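MmeI (Methylophilus methylotrophus, PDB 5HR4) combines restriction and modification in one Type IIL enzyme that binds DNA and probably methylates adenine at N6 with S-adenosyl-L-methionine as methyl donor. Local coordinates at residues A[757-762]-A[867-872]; A[786-791]-A[820-825]; A[853-856]-A[861-864]. All blocks are in the same frame, centred on the assembly; numbering follows the deposited sequence.

In the fold
The three contacts lie close together, more than 30 Å from the centre of the chain, where the target recognition and C-terminal domains pack against each other. Interactions 1 and 3 have centres about 9 Å apart and share helix 863-880, while the centre of interaction 2 lies about 13 Å from that of interaction 1 and about 22 Å from that of interaction 3. Along the chain, 757-762 comes first and 867-872 last; between them interaction 2 closes before interaction 3 opens. In space interaction 1 touches both, through Phe759 on Ser790 and His869 on Tyr856. Interactions 2 and 3, which do not touch, are thus joined through it, tying a DNA-contacting loop to the C-terminal helices.

Interaction 1. Residues A[757-762]-A[867-872]; sequences RQFIPI and KAHQKL. With nucleotides of chain C.
Phe759 and His869 meet as a pair of aromatic rings approaching from opposite directions, and together they join the target recognition domain to the C-terminal one. Their centroids are 4.0 Å apart and the planes are inclined at 38°, an oblique meeting that is neither a parallel stack nor an edge-to-face pair. The imidazole leads with ND1, which lies over the centre of the phenyl face and comes within 3.3 Å of Phe759 CE1; CE1 of His869 hangs over the same face, nearer to Phe759 CG. Phe759 holds its CG anti to the carbonyl carbon (chi1 -46°), which sends the ring across to the helix. The far nitrogen of the imidazole, NE2, is hydrogen-bonded to the hydroxyl of Tyr856, and this bond is likely to fix the rotation of the ring that Phe759 covers. With an alanine here the phenyl face is gone, and the imidazole is likely to lose the cover over ND1, with a gap opened between loop and helix.

The polar contact to DNA comes from Arg757, two residues earlier. Extended from CG to NE, it directs its guanidinium edge at the phosphate of DG6 of chain C. Both terminal nitrogens donate to one oxygen, NH1 to OP2 at 3.1 Å and NH2 to OP2 at 2.9 Å, each bond being bent, so a single phosphate oxygen is gripped twice.

The loop 757-762 connects strand 752-753 to strand 763-765. Phe759 also touches Thr792 and Asn795 of helix 792-801, while His869, on helix 863-880, reaches Ile840 of helix 827-845.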
ATOM      1  N   ARG A 757       3.472 -14.671 -18.120  1.00 29.66           N
ATOM      2  CA  ARG A 757       3.128 -15.182 -19.436  1.00 28.34           C
ATOM      3  C   ARG A 757       3.008 -14.031 -20.421  1.00 29.16           C
ATOM      4  O   ARG A 757       2.613 -12.923 -20.061  1.00 36.29           O
ATOM      5  CB  ARG A 757       1.811 -15.968 -19.395  1.00 26.63           C
ATOM      6  CG  ARG A 757       1.830 -17.110 -18.403  1.00 24.97           C
ATOM      7  CD  ARG A 757       0.783 -18.170 -18.681  1.00 27.29           C
ATOM      8  NE  ARG A 757       0.716 -19.069 -17.538  1.00 30.54           N
ATOM      9  CZ  ARG A 757      -0.181 -18.967 -16.566  1.00 31.74           C
ATOM     10  NH1 ARG A 757      -1.108 -18.016 -16.620  1.00 32.67           N
ATOM     11  NH2 ARG A 757      -0.148 -19.809 -15.543  1.00 30.05           N
ATOM     12  N   GLN A 758       3.372 -14.294 -21.674  1.00 31.35           N
ATOM     13  CA  GLN A 758       3.317 -13.260 -22.696  1.00 34.39           C
ATOM     14  C   GLN A 758       1.940 -13.184 -23.333  1.00 35.42           C
ATOM     15  O   GLN A 758       1.606 -12.175 -23.967  1.00 37.52           O
ATOM     16  CB  GLN A 758       4.398 -13.508 -23.760  1.00 26.14           C
ATOM     17  N   PHE A 759       1.150 -14.243 -23.186  1.00 39.43           N
ATOM     18  CA  PHE A 759      -0.226 -14.322 -23.648  1.00 34.68           C
ATOM     19  C   PHE A 759      -1.063 -14.888 -22.512  1.00 34.44           C
ATOM     20  O   PHE A 759      -0.588 -15.737 -21.751  1.00 30.21           O
ATOM     21  CB  PHE A 759      -0.338 -15.213 -24.885  1.00 35.91           C
ATOM     22  CG  PHE A 759       0.704 -14.937 -25.926  1.00 35.03           C
ATOM     23  CD1 PHE A 759       0.504 -13.950 -26.883  1.00 41.36           C
ATOM     24  CD2 PHE A 759       1.896 -15.653 -25.945  1.00 39.25           C
ATOM     25  CE1 PHE A 759       1.483 -13.676 -27.850  1.00 40.05           C
ATOM     26  CE2 PHE A 759       2.875 -15.397 -26.909  1.00 34.08           C
ATOM     27  CZ  PHE A 759       2.663 -14.406 -27.862  1.00 37.56           C
ATOM     28  N   ILE A 760      -2.298 -14.412 -22.385  1.00 38.57           N
ATOM     29  CA  ILE A 760      -3.244 -15.032 -21.459  1.00 33.51           C
ATOM     30  C   ILE A 760      -3.757 -16.320 -22.086  1.00 32.63           C
ATOM     31  O   ILE A 760      -4.393 -16.273 -23.148  1.00 38.10           O
ATOM     32  CB  ILE A 760      -4.409 -14.098 -21.116  1.00 32.94           C
ATOM     33  CG1 ILE A 760      -3.918 -12.881 -20.349  1.00 34.20           C
ATOM     34  CG2 ILE A 760      -5.415 -14.814 -20.243  1.00 43.62           C
ATOM     35  CD1 ILE A 760      -5.036 -12.029 -19.833  1.00 36.40           C
ATOM     36  N   PRO A 761      -3.500 -17.485 -21.479  1.00 33.65           N
ATOM     37  CA  PRO A 761      -4.049 -18.744 -22.012  1.00 36.20           C
ATOM     38  C   PRO A 761      -5.563 -18.736 -22.098  1.00 36.60           C
ATOM     39  O   PRO A 761      -6.249 -18.791 -21.074  1.00 34.70           O
ATOM     40  CB  PRO A 761      -3.579 -19.799 -21.001  1.00 35.58           C
ATOM     41  CG  PRO A 761      -2.482 -19.138 -20.227  1.00 34.16           C
ATOM     42  CD  PRO A 761      -2.770 -17.683 -20.218  1.00 31.36           C
ATOM     43  N   ILE A 762      -6.093 -18.675 -23.310  1.00 38.26           N
ATOM     44  CA  ILE A 762      -7.525 -18.751 -23.545  1.00 37.56           C
ATOM     45  C   ILE A 762      -7.826 -20.000 -24.385  1.00 33.06           C
ATOM     46  O   ILE A 762      -6.931 -20.629 -24.936  1.00 35.73           O
ATOM     47  CB  ILE A 762      -8.032 -17.476 -24.233  1.00 39.08           C
ATOM     48  CG1 ILE A 762      -7.373 -17.325 -25.593  1.00 32.36           C
ATOM     49  CG2 ILE A 762      -7.688 -16.257 -23.396  1.00 33.82           C
ATOM     50  CD1 ILE A 762      -7.762 -16.058 -26.255  1.00 39.98           C
ATOM     51  N   LYS A 867       6.000 -20.168 -32.694  1.00 38.09           N
ATOM     52  CA  LYS A 867       5.966 -19.833 -34.110  1.00 38.27           C
ATOM     53  C   LYS A 867       4.551 -19.476 -34.552  1.00 41.43           C
ATOM     54  O   LYS A 867       4.329 -18.414 -35.153  1.00 39.96           O
ATOM     55  CB  LYS A 867       6.533 -20.991 -34.932  1.00 43.12           C
ATOM     56  N   ALA A 868       3.575 -20.339 -34.236  1.00 42.40           N
ATOM     57  CA  ALA A 868       2.185 -20.043 -34.577  1.00 38.38           C
ATOM     58  C   ALA A 868       1.748 -18.702 -34.001  1.00 41.74           C
ATOM     59  O   ALA A 868       1.046 -17.929 -34.671  1.00 43.28           O
ATOM     60  CB  ALA A 868       1.264 -21.164 -34.089  1.00 41.04           C
ATOM     61  N   HIS A 869       2.163 -18.387 -32.770  1.00 36.16           N
ATOM     62  CA  HIS A 869       1.843 -17.059 -32.255  1.00 37.93           C
ATOM     63  C   HIS A 869       2.541 -15.984 -33.072  1.00 41.42           C
ATOM     64  O   HIS A 869       1.939 -14.949 -33.392  1.00 40.95           O
ATOM     65  CB  HIS A 869       2.198 -16.938 -30.772  1.00 39.95           C
ATOM     66  CG  HIS A 869       1.083 -17.341 -29.855  1.00 42.97           C
ATOM     67  ND1 HIS A 869       0.223 -16.428 -29.280  1.00 45.42           N
ATOM     68  CD2 HIS A 869       0.673 -18.562 -29.431  1.00 43.60           C
ATOM     69  CE1 HIS A 869      -0.659 -17.068 -28.530  1.00 45.68           C
ATOM     70  NE2 HIS A 869      -0.409 -18.364 -28.605  1.00 44.86           N
ATOM     71  N   GLN A 870       3.804 -16.223 -33.453  1.00 39.55           N
ATOM     72  CA  GLN A 870       4.477 -15.277 -34.334  1.00 37.13           C
ATOM     73  C   GLN A 870       3.772 -15.191 -35.679  1.00 37.44           C
ATOM     74  O   GLN A 870       3.654 -14.102 -36.257  1.00 40.10           O
ATOM     75  CB  GLN A 870       5.947 -15.657 -34.501  1.00 43.17           C
ATOM     76  CG  GLN A 870       6.847 -15.163 -33.366  1.00 42.12           C
ATOM     77  CD  GLN A 870       8.169 -15.915 -33.293  1.00 48.96           C
ATOM     78  OE1 GLN A 870       8.527 -16.669 -34.210  1.00 46.59           O
ATOM     79  NE2 GLN A 870       8.904 -15.717 -32.191  1.00 48.55           N
ATOM     80  N   LYS A 871       3.260 -16.323 -36.178  1.00 35.84           N
ATOM     81  CA  LYS A 871       2.437 -16.288 -37.383  1.00 36.49           C
ATOM     82  C   LYS A 871       1.202 -15.418 -37.170  1.00 45.98           C
ATOM     83  O   LYS A 871       0.855 -14.593 -38.029  1.00 44.99           O
ATOM     84  CB  LYS A 871       2.048 -17.707 -37.796  1.00 38.41           C
ATOM     85  N   LEU A 872       0.562 -15.551 -35.997  1.00 48.71           N
ATOM     86  CA  LEU A 872      -0.672 -14.821 -35.702  1.00 39.38           C
ATOM     87  C   LEU A 872      -0.426 -13.328 -35.597  1.00 40.02           C
ATOM     88  O   LEU A 872      -1.179 -12.528 -36.166  1.00 46.10           O
ATOM     89  CB  LEU A 872      -1.290 -15.350 -34.410  1.00 44.09           C
ATOM     90  CG  LEU A 872      -2.680 -14.949 -33.899  1.00 41.55           C
ATOM     91  CD1 LEU A 872      -2.524 -13.998 -32.759  1.00 40.41           C
ATOM     92  CD2 LEU A 872      -3.610 -14.363 -34.973  1.00 44.51           C
TER
ATOM     93  P    DG C   6      -2.183 -19.171 -12.358  1.00 37.73           P
ATOM     94  OP1  DG C   6      -1.931 -20.629 -12.289  1.00 42.11           O
ATOM     95  OP2  DG C   6      -1.821 -18.392 -13.577  1.00 34.64           O
ATOM     96  O5'  DG C   6      -3.702 -18.739 -12.018  1.00 38.20           O
ATOM     97  C5'  DG C   6      -4.667 -19.675 -11.692  1.00 36.49           C
ATOM     98  C4'  DG C   6      -5.431 -19.269 -10.440  1.00 34.35           C
ATOM     99  O4'  DG C   6      -4.573 -18.635  -9.478  1.00 32.48           O
ATOM    100  C3'  DG C   6      -6.634 -18.347 -10.628  1.00 34.17           C
ATOM    101  O3'  DG C   6      -7.662 -18.917  -9.904  1.00 37.51           O
ATOM    102  C2'  DG C   6      -6.196 -17.042  -9.982  1.00 34.21           C
ATOM    103  C1'  DG C   6      -5.246 -17.536  -8.903  1.00 35.29           C
ATOM    104  N9   DG C   6      -4.217 -16.574  -8.563  1.00 37.81           N
ATOM    105  C8   DG C   6      -3.095 -16.306  -9.311  1.00 30.96           C
ATOM    106  N7   DG C   6      -2.322 -15.416  -8.775  1.00 32.32           N
ATOM    107  C5   DG C   6      -2.963 -15.068  -7.593  1.00 30.02           C
ATOM    108  C6   DG C   6      -2.579 -14.150  -6.596  1.00 27.75           C
ATOM    109  O6   DG C   6      -1.575 -13.439  -6.565  1.00 34.44           O
ATOM    110  N1   DG C   6      -3.501 -14.089  -5.562  1.00 33.78           N
ATOM    111  C2   DG C   6      -4.654 -14.834  -5.490  1.00 31.50           C
ATOM    112  N2   DG C   6      -5.413 -14.638  -4.403  1.00 27.25           N
ATOM    113  N3   DG C   6      -5.030 -15.711  -6.422  1.00 32.74           N
ATOM    114  C4   DG C   6      -4.138 -15.770  -7.445  1.00 31.77           C
TER

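Interaction 2. Residues A[786-791]-A[820-825]; sequences FGLLSS and FPWIQP
Within the target recognition domain, helix 783-790 packs through Leu788 on the loop that leads into helix 827-845, where Phe820 and Trp822 receive it. The leucine fork lies over one face of the indole. Its CD1 methyl sits above the six-membered ring of Trp822, 3.6 Å from the centroid and only 16° off the ring normal, which makes a CH-pi contact; CD2 settles over the pyrrole side, 3.7 Å from Trp822 CD2. Thus the two methyls divide the bicyclic surface between them. Leu788 turns its CG anti to the backbone N (chi1 -165°), presenting both branches to the loop. Toward Phe820 the approach is different in kind: the phenyl ring offers its edge, and Leu788 CG lies 3.8 Å from Phe820 CE2, near the plane of the ring. So one side chain meets one ring over its face and another at its edge.

The backbone beside this leucine is held by polar bonds. Leu788 O accepts two donors, Ser791 N and Ser791 OG, the hydroxyl bond being 2.7 Å long and lying in the carbonyl plane. The same serine oxygen caps the backbone N of His794.

Other parts of the fold close round the two aromatic residues: Trp822 touches Val879 of helix 863-880 and Leu637, and Phe820 meets the ring of His794 edge-to-face. The arrangement is buried packing of a helix leucine on aromatic residues of a loop, beside a junction of consecutive helices where Ser791 is the N-cap of helix 792-801 while its hydroxyl binds back to Leu788 O.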
ATOM      1  N   PHE A 786     -10.756 -15.803 -31.563  1.00 43.11           N
ATOM      2  CA  PHE A 786      -9.705 -16.476 -30.806  1.00 41.99           C
ATOM      3  C   PHE A 786      -8.319 -16.033 -31.265  1.00 47.76           C
ATOM      4  O   PHE A 786      -7.373 -16.003 -30.465  1.00 49.94           O
ATOM      5  CB  PHE A 786      -9.828 -17.995 -30.943  1.00 39.18           C
ATOM      6  CG  PHE A 786      -8.654 -18.732 -30.381  1.00 39.63           C
ATOM      7  CD1 PHE A 786      -8.615 -19.068 -29.042  1.00 38.12           C
ATOM      8  CD2 PHE A 786      -7.560 -19.037 -31.176  1.00 43.54           C
ATOM      9  CE1 PHE A 786      -7.526 -19.732 -28.504  1.00 39.31           C
ATOM     10  CE2 PHE A 786      -6.461 -19.692 -30.645  1.00 42.77           C
ATOM     11  CZ  PHE A 786      -6.447 -20.039 -29.302  1.00 45.71           C
ATOM     12  N   GLY A 787      -8.162 -15.737 -32.552  1.00 43.15           N
ATOM     13  CA  GLY A 787      -6.907 -15.179 -33.001  1.00 48.32           C
ATOM     14  C   GLY A 787      -6.687 -13.805 -32.414  1.00 45.24           C
ATOM     15  O   GLY A 787      -5.593 -13.487 -31.941  1.00 43.78           O
ATOM     16  N   LEU A 788      -7.739 -12.991 -32.399  1.00 42.83           N
ATOM     17  CA  LEU A 788      -7.594 -11.612 -31.958  1.00 44.09           C
ATOM     18  C   LEU A 788      -7.176 -11.547 -30.496  1.00 42.19           C
ATOM     19  O   LEU A 788      -6.241 -10.824 -30.140  1.00 42.39           O
ATOM     20  CB  LEU A 788      -8.895 -10.856 -32.191  1.00 40.81           C
ATOM     21  CG  LEU A 788      -8.722  -9.349 -32.091  1.00 46.38           C
ATOM     22  CD1 LEU A 788      -7.673  -8.880 -33.095  1.00 42.28           C
ATOM     23  CD2 LEU A 788     -10.060  -8.679 -32.333  1.00 48.22           C
ATOM     24  N   LEU A 789      -7.843 -12.315 -29.634  1.00 43.48           N
ATOM     25  CA  LEU A 789      -7.511 -12.314 -28.210  1.00 43.78           C
ATOM     26  C   LEU A 789      -6.225 -13.063 -27.902  1.00 39.41           C
ATOM     27  O   LEU A 789      -5.703 -12.937 -26.793  1.00 38.61           O
ATOM     28  CB  LEU A 789      -8.649 -12.931 -27.403  1.00 39.93           C
ATOM     29  CG  LEU A 789     -10.040 -12.423 -27.732  1.00 39.18           C
ATOM     30  CD1 LEU A 789     -11.012 -12.998 -26.727  1.00 41.24           C
ATOM     31  CD2 LEU A 789     -10.069 -10.900 -27.729  1.00 37.78           C
ATOM     32  N   SER A 790      -5.723 -13.859 -28.836  1.00 41.70           N
ATOM     33  CA  SER A 790      -4.415 -14.463 -28.658  1.00 45.77           C
ATOM     34  C   SER A 790      -3.285 -13.502 -29.007  1.00 40.30           C
ATOM     35  O   SER A 790      -2.143 -13.725 -28.586  1.00 39.43           O
ATOM     36  CB  SER A 790      -4.307 -15.729 -29.512  1.00 42.75           C
ATOM     37  N   SER A 791      -3.586 -12.432 -29.737  1.00 36.74           N
ATOM     38  CA  SER A 791      -2.558 -11.598 -30.336  1.00 37.72           C
ATOM     39  C   SER A 791      -1.762 -10.834 -29.284  1.00 39.71           C
ATOM     40  O   SER A 791      -2.286 -10.441 -28.239  1.00 38.41           O
ATOM     41  CB  SER A 791      -3.192 -10.606 -31.310  1.00 41.14           C
ATOM     42  OG  SER A 791      -3.882  -9.586 -30.609  1.00 38.64           O
ATOM     43  N   PHE A 820     -11.051  -2.011 -26.604  1.00 39.97           N
ATOM     44  CA  PHE A 820      -9.998  -2.528 -27.468  1.00 41.73           C
ATOM     45  C   PHE A 820     -10.191  -2.042 -28.901  1.00 46.41           C
ATOM     46  O   PHE A 820     -11.158  -2.440 -29.560  1.00 45.75           O
ATOM     47  CB  PHE A 820      -9.972  -4.059 -27.420  1.00 35.23           C
ATOM     48  CG  PHE A 820      -8.911  -4.667 -28.283  1.00 44.19           C
ATOM     49  CD1 PHE A 820      -7.584  -4.298 -28.137  1.00 40.71           C
ATOM     50  CD2 PHE A 820      -9.234  -5.607 -29.239  1.00 45.21           C
ATOM     51  CE1 PHE A 820      -6.611  -4.851 -28.933  1.00 43.34           C
ATOM     52  CE2 PHE A 820      -8.260  -6.164 -30.038  1.00 42.36           C
ATOM     53  CZ  PHE A 820      -6.948  -5.785 -29.885  1.00 43.99           C
ATOM     54  N   PRO A 821      -9.294  -1.201 -29.424  1.00 44.83           N
ATOM     55  CA  PRO A 821      -9.486  -0.675 -30.779  1.00 44.25           C
ATOM     56  C   PRO A 821      -9.076  -1.735 -31.790  1.00 49.55           C
ATOM     57  O   PRO A 821      -8.048  -2.398 -31.627  1.00 48.92           O
ATOM     58  CB  PRO A 821      -8.555   0.537 -30.813  1.00 49.67           C
ATOM     59  CG  PRO A 821      -7.400   0.093 -29.962  1.00 48.55           C
ATOM     60  CD  PRO A 821      -7.979  -0.820 -28.883  1.00 42.11           C
ATOM     61  N   TRP A 822      -9.905  -1.922 -32.819  1.00 52.17           N
ATOM     62  CA  TRP A 822      -9.716  -3.032 -33.755  1.00 51.20           C
ATOM     63  C   TRP A 822     -10.378  -2.682 -35.074  1.00 53.41           C
ATOM     64  O   TRP A 822     -11.594  -2.474 -35.115  1.00 56.21           O
ATOM     65  CB  TRP A 822     -10.307  -4.331 -33.187  1.00 51.12           C
ATOM     66  CG  TRP A 822     -10.532  -5.438 -34.221  1.00 53.70           C
ATOM     67  CD1 TRP A 822     -11.734  -5.995 -34.589  1.00 53.01           C
ATOM     68  CD2 TRP A 822      -9.529  -6.111 -35.003  1.00 51.94           C
ATOM     69  NE1 TRP A 822     -11.534  -6.971 -35.541  1.00 53.39           N
ATOM     70  CE2 TRP A 822     -10.192  -7.058 -35.813  1.00 51.31           C
ATOM     71  CE3 TRP A 822      -8.138  -6.002 -35.094  1.00 51.70           C
ATOM     72  CZ2 TRP A 822      -9.509  -7.884 -36.705  1.00 50.86           C
ATOM     73  CZ3 TRP A 822      -7.464  -6.832 -35.974  1.00 53.07           C
ATOM     74  CH2 TRP A 822      -8.150  -7.758 -36.769  1.00 47.76           C
ATOM     75  N   ILE A 823      -9.591  -2.626 -36.147  1.00 54.92           N
ATOM     76  CA  ILE A 823     -10.137  -2.367 -37.471  1.00 53.60           C
ATOM     77  C   ILE A 823     -10.671  -3.664 -38.063  1.00 53.62           C
ATOM     78  O   ILE A 823     -10.049  -4.721 -37.923  1.00 57.85           O
ATOM     79  CB  ILE A 823      -9.065  -1.762 -38.383  1.00 51.19           C
ATOM     80  N   GLN A 824     -11.847  -3.586 -38.729  1.00 55.45           N
ATOM     81  CA  GLN A 824     -12.414  -4.799 -39.322  1.00 56.01           C
ATOM     82  C   GLN A 824     -11.616  -5.196 -40.562  1.00 57.68           C
ATOM     83  O   GLN A 824     -11.206  -4.329 -41.339  1.00 61.99           O
ATOM     84  CB  GLN A 824     -13.892  -4.608 -39.685  1.00 55.57           C
ATOM     85  N   PRO A 825     -11.378  -6.496 -40.769  1.00 63.17           N
ATOM     86  CA  PRO A 825     -10.445  -6.921 -41.821  1.00 61.46           C
ATOM     87  C   PRO A 825     -11.108  -7.392 -43.114  1.00 66.42           C
ATOM     88  O   PRO A 825     -12.325  -7.607 -43.162  1.00 64.91           O
ATOM     89  CB  PRO A 825      -9.692  -8.068 -41.139  1.00 59.99           C
ATOM     90  CG  PRO A 825     -10.748  -8.708 -40.278  1.00 59.65           C
ATOM     91  CD  PRO A 825     -11.716  -7.607 -39.861  1.00 60.24           C
TER

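Interaction 3. Residues A[853-856]-A[861-864]; sequences AGLY and MPSE
Met861 packs on the carbonyl oxygen of Leu855 across a tight helix-loop-helix connection, in which the chain leaves the short helix 852-856 and, a few residues later, enters the long helix 863-880. The closest pair of CA atoms is that of Leu855 and Met861, 4.9 Å apart, so the loop brings the chain back beside the end of the short helix before it runs on into helix 863-880.

At Met861 the backbone takes part first: its CA lies 3.5 Å from Leu855 O, with an angle of 130° at the hydrogen, a CA-H...O contact. The side chain follows the same oxygen, for Met861 CB stands 3.4 Å from Leu855 O and CG at about the same range. With CG anti to the backbone N (chi1 171°) and the chain extended beyond it, the thioether is carried onward, and the side chain also touches Leu866 near the start of the following helix.

Pro862, at the N-cap position of that helix, adds a side-chain contact to those on the carbonyl oxygen. Its ring carbon CD lies 3.7 Å from Leu855 O, while Pro862 CG comes up against the leucine methyl CD2 of Leu855 at 3.5 Å; the two side chains cross at about a right angle. The carbonyl oxygen is thus touched by both Met861 and Pro862, and the CD2 methyl by Pro862. Tyr847 packs against the proline as well, bringing the loop after helix 827-845 into the same corner.

Further on, Glu864 reaches outside the pair of segments, its carboxylate oxygen OE2 hydrogen-bonded to the side-chain amide nitrogen ND2 of Asn846.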
ATOM      1  N   ALA A 853      -0.886 -23.983 -18.616  1.00 38.33           N
ATOM      2  CA  ALA A 853       0.185 -23.334 -17.870  1.00 36.81           C
ATOM      3  C   ALA A 853       1.542 -23.797 -18.382  1.00 37.46           C
ATOM      4  O   ALA A 853       2.403 -22.979 -18.718  1.00 43.38           O
ATOM      5  CB  ALA A 853       0.042 -23.611 -16.375  1.00 31.37           C
ATOM      6  N   GLY A 854       1.729 -25.114 -18.496  1.00 41.14           N
ATOM      7  CA  GLY A 854       3.004 -25.638 -18.959  1.00 40.05           C
ATOM      8  C   GLY A 854       3.349 -25.206 -20.367  1.00 39.42           C
ATOM      9  O   GLY A 854       4.521 -24.978 -20.679  1.00 44.69           O
ATOM     10  N   LEU A 855       2.342 -25.053 -21.226  1.00 37.06           N
ATOM     11  CA  LEU A 855       2.595 -24.648 -22.601  1.00 35.05           C
ATOM     12  C   LEU A 855       2.860 -23.160 -22.733  1.00 40.41           C
ATOM     13  O   LEU A 855       3.570 -22.750 -23.655  1.00 35.69           O
ATOM     14  CB  LEU A 855       1.423 -25.028 -23.499  1.00 41.39           C
ATOM     15  CG  LEU A 855       1.453 -26.475 -23.992  1.00 45.03           C
ATOM     16  CD1 LEU A 855       0.058 -26.977 -24.275  1.00 40.33           C
ATOM     17  CD2 LEU A 855       2.288 -26.548 -25.237  1.00 40.57           C
ATOM     18  N   TYR A 856       2.303 -22.330 -21.845  1.00 44.91           N
ATOM     19  CA  TYR A 856       2.453 -20.884 -21.975  1.00 38.87           C
ATOM     20  C   TYR A 856       3.382 -20.263 -20.942  1.00 37.97           C
ATOM     21  O   TYR A 856       3.508 -19.034 -20.897  1.00 37.88           O
ATOM     22  CB  TYR A 856       1.085 -20.206 -21.936  1.00 37.04           C
ATOM     23  CG  TYR A 856       0.373 -20.232 -23.268  1.00 39.38           C
ATOM     24  CD1 TYR A 856      -0.204 -21.402 -23.752  1.00 38.05           C
ATOM     25  CD2 TYR A 856       0.284 -19.088 -24.048  1.00 37.96           C
ATOM     26  CE1 TYR A 856      -0.855 -21.418 -24.976  1.00 41.34           C
ATOM     27  CE2 TYR A 856      -0.365 -19.096 -25.270  1.00 39.38           C
ATOM     28  CZ  TYR A 856      -0.934 -20.258 -25.728  1.00 41.41           C
ATOM     29  OH  TYR A 856      -1.572 -20.247 -26.947  1.00 41.22           O
ATOM     30  N   MET A 861       7.879 -22.987 -22.944  1.00 47.12           N
ATOM     31  CA  MET A 861       6.990 -22.979 -24.098  1.00 40.21           C
ATOM     32  C   MET A 861       7.647 -23.656 -25.293  1.00 43.06           C
ATOM     33  O   MET A 861       8.791 -23.327 -25.636  1.00 46.79           O
ATOM     34  CB  MET A 861       6.617 -21.552 -24.469  1.00 32.42           C
ATOM     35  CG  MET A 861       5.879 -21.432 -25.770  1.00 25.83           C
ATOM     36  SD  MET A 861       5.305 -19.748 -25.933  1.00 47.74           S
ATOM     37  CE  MET A 861       4.105 -19.822 -27.253  1.00 38.52           C
ATOM     38  N   PRO A 862       6.967 -24.577 -25.962  1.00 46.86           N
ATOM     39  CA  PRO A 862       7.565 -25.213 -27.143  1.00 45.87           C
ATOM     40  C   PRO A 862       7.736 -24.203 -28.275  1.00 48.37           C
ATOM     41  O   PRO A 862       6.962 -23.250 -28.407  1.00 44.65           O
ATOM     42  CB  PRO A 862       6.558 -26.316 -27.503  1.00 41.16           C
ATOM     43  CG  PRO A 862       5.247 -25.811 -26.972  1.00 48.21           C
ATOM     44  CD  PRO A 862       5.576 -25.008 -25.722  1.00 44.54           C
ATOM     45  N   SER A 863       8.785 -24.403 -29.086  1.00 45.40           N
ATOM     46  CA  SER A 863       9.042 -23.436 -30.151  1.00 45.47           C
ATOM     47  C   SER A 863       7.985 -23.528 -31.246  1.00 42.80           C
ATOM     48  O   SER A 863       7.741 -22.550 -31.967  1.00 41.58           O
ATOM     49  CB  SER A 863      10.449 -23.625 -30.730  1.00 49.48           C
ATOM     50  OG  SER A 863      10.685 -24.965 -31.129  1.00 66.47           O
ATOM     51  N   GLU A 864       7.346 -24.685 -31.385  1.00 36.71           N
ATOM     52  CA  GLU A 864       6.287 -24.801 -32.378  1.00 44.29           C
ATOM     53  C   GLU A 864       5.098 -23.905 -32.031  1.00 44.84           C
ATOM     54  O   GLU A 864       4.439 -23.370 -32.932  1.00 44.03           O
ATOM     55  CB  GLU A 864       5.863 -26.267 -32.508  1.00 46.50           C
ATOM     56  CG  GLU A 864       4.855 -26.540 -33.602  1.00 43.66           C
ATOM     57  CD  GLU A 864       4.117 -27.845 -33.384  1.00 50.62           C
ATOM     58  OE1 GLU A 864       4.547 -28.636 -32.508  1.00 49.01           O
ATOM     59  OE2 GLU A 864       3.095 -28.065 -34.074  1.00 50.20           O
TER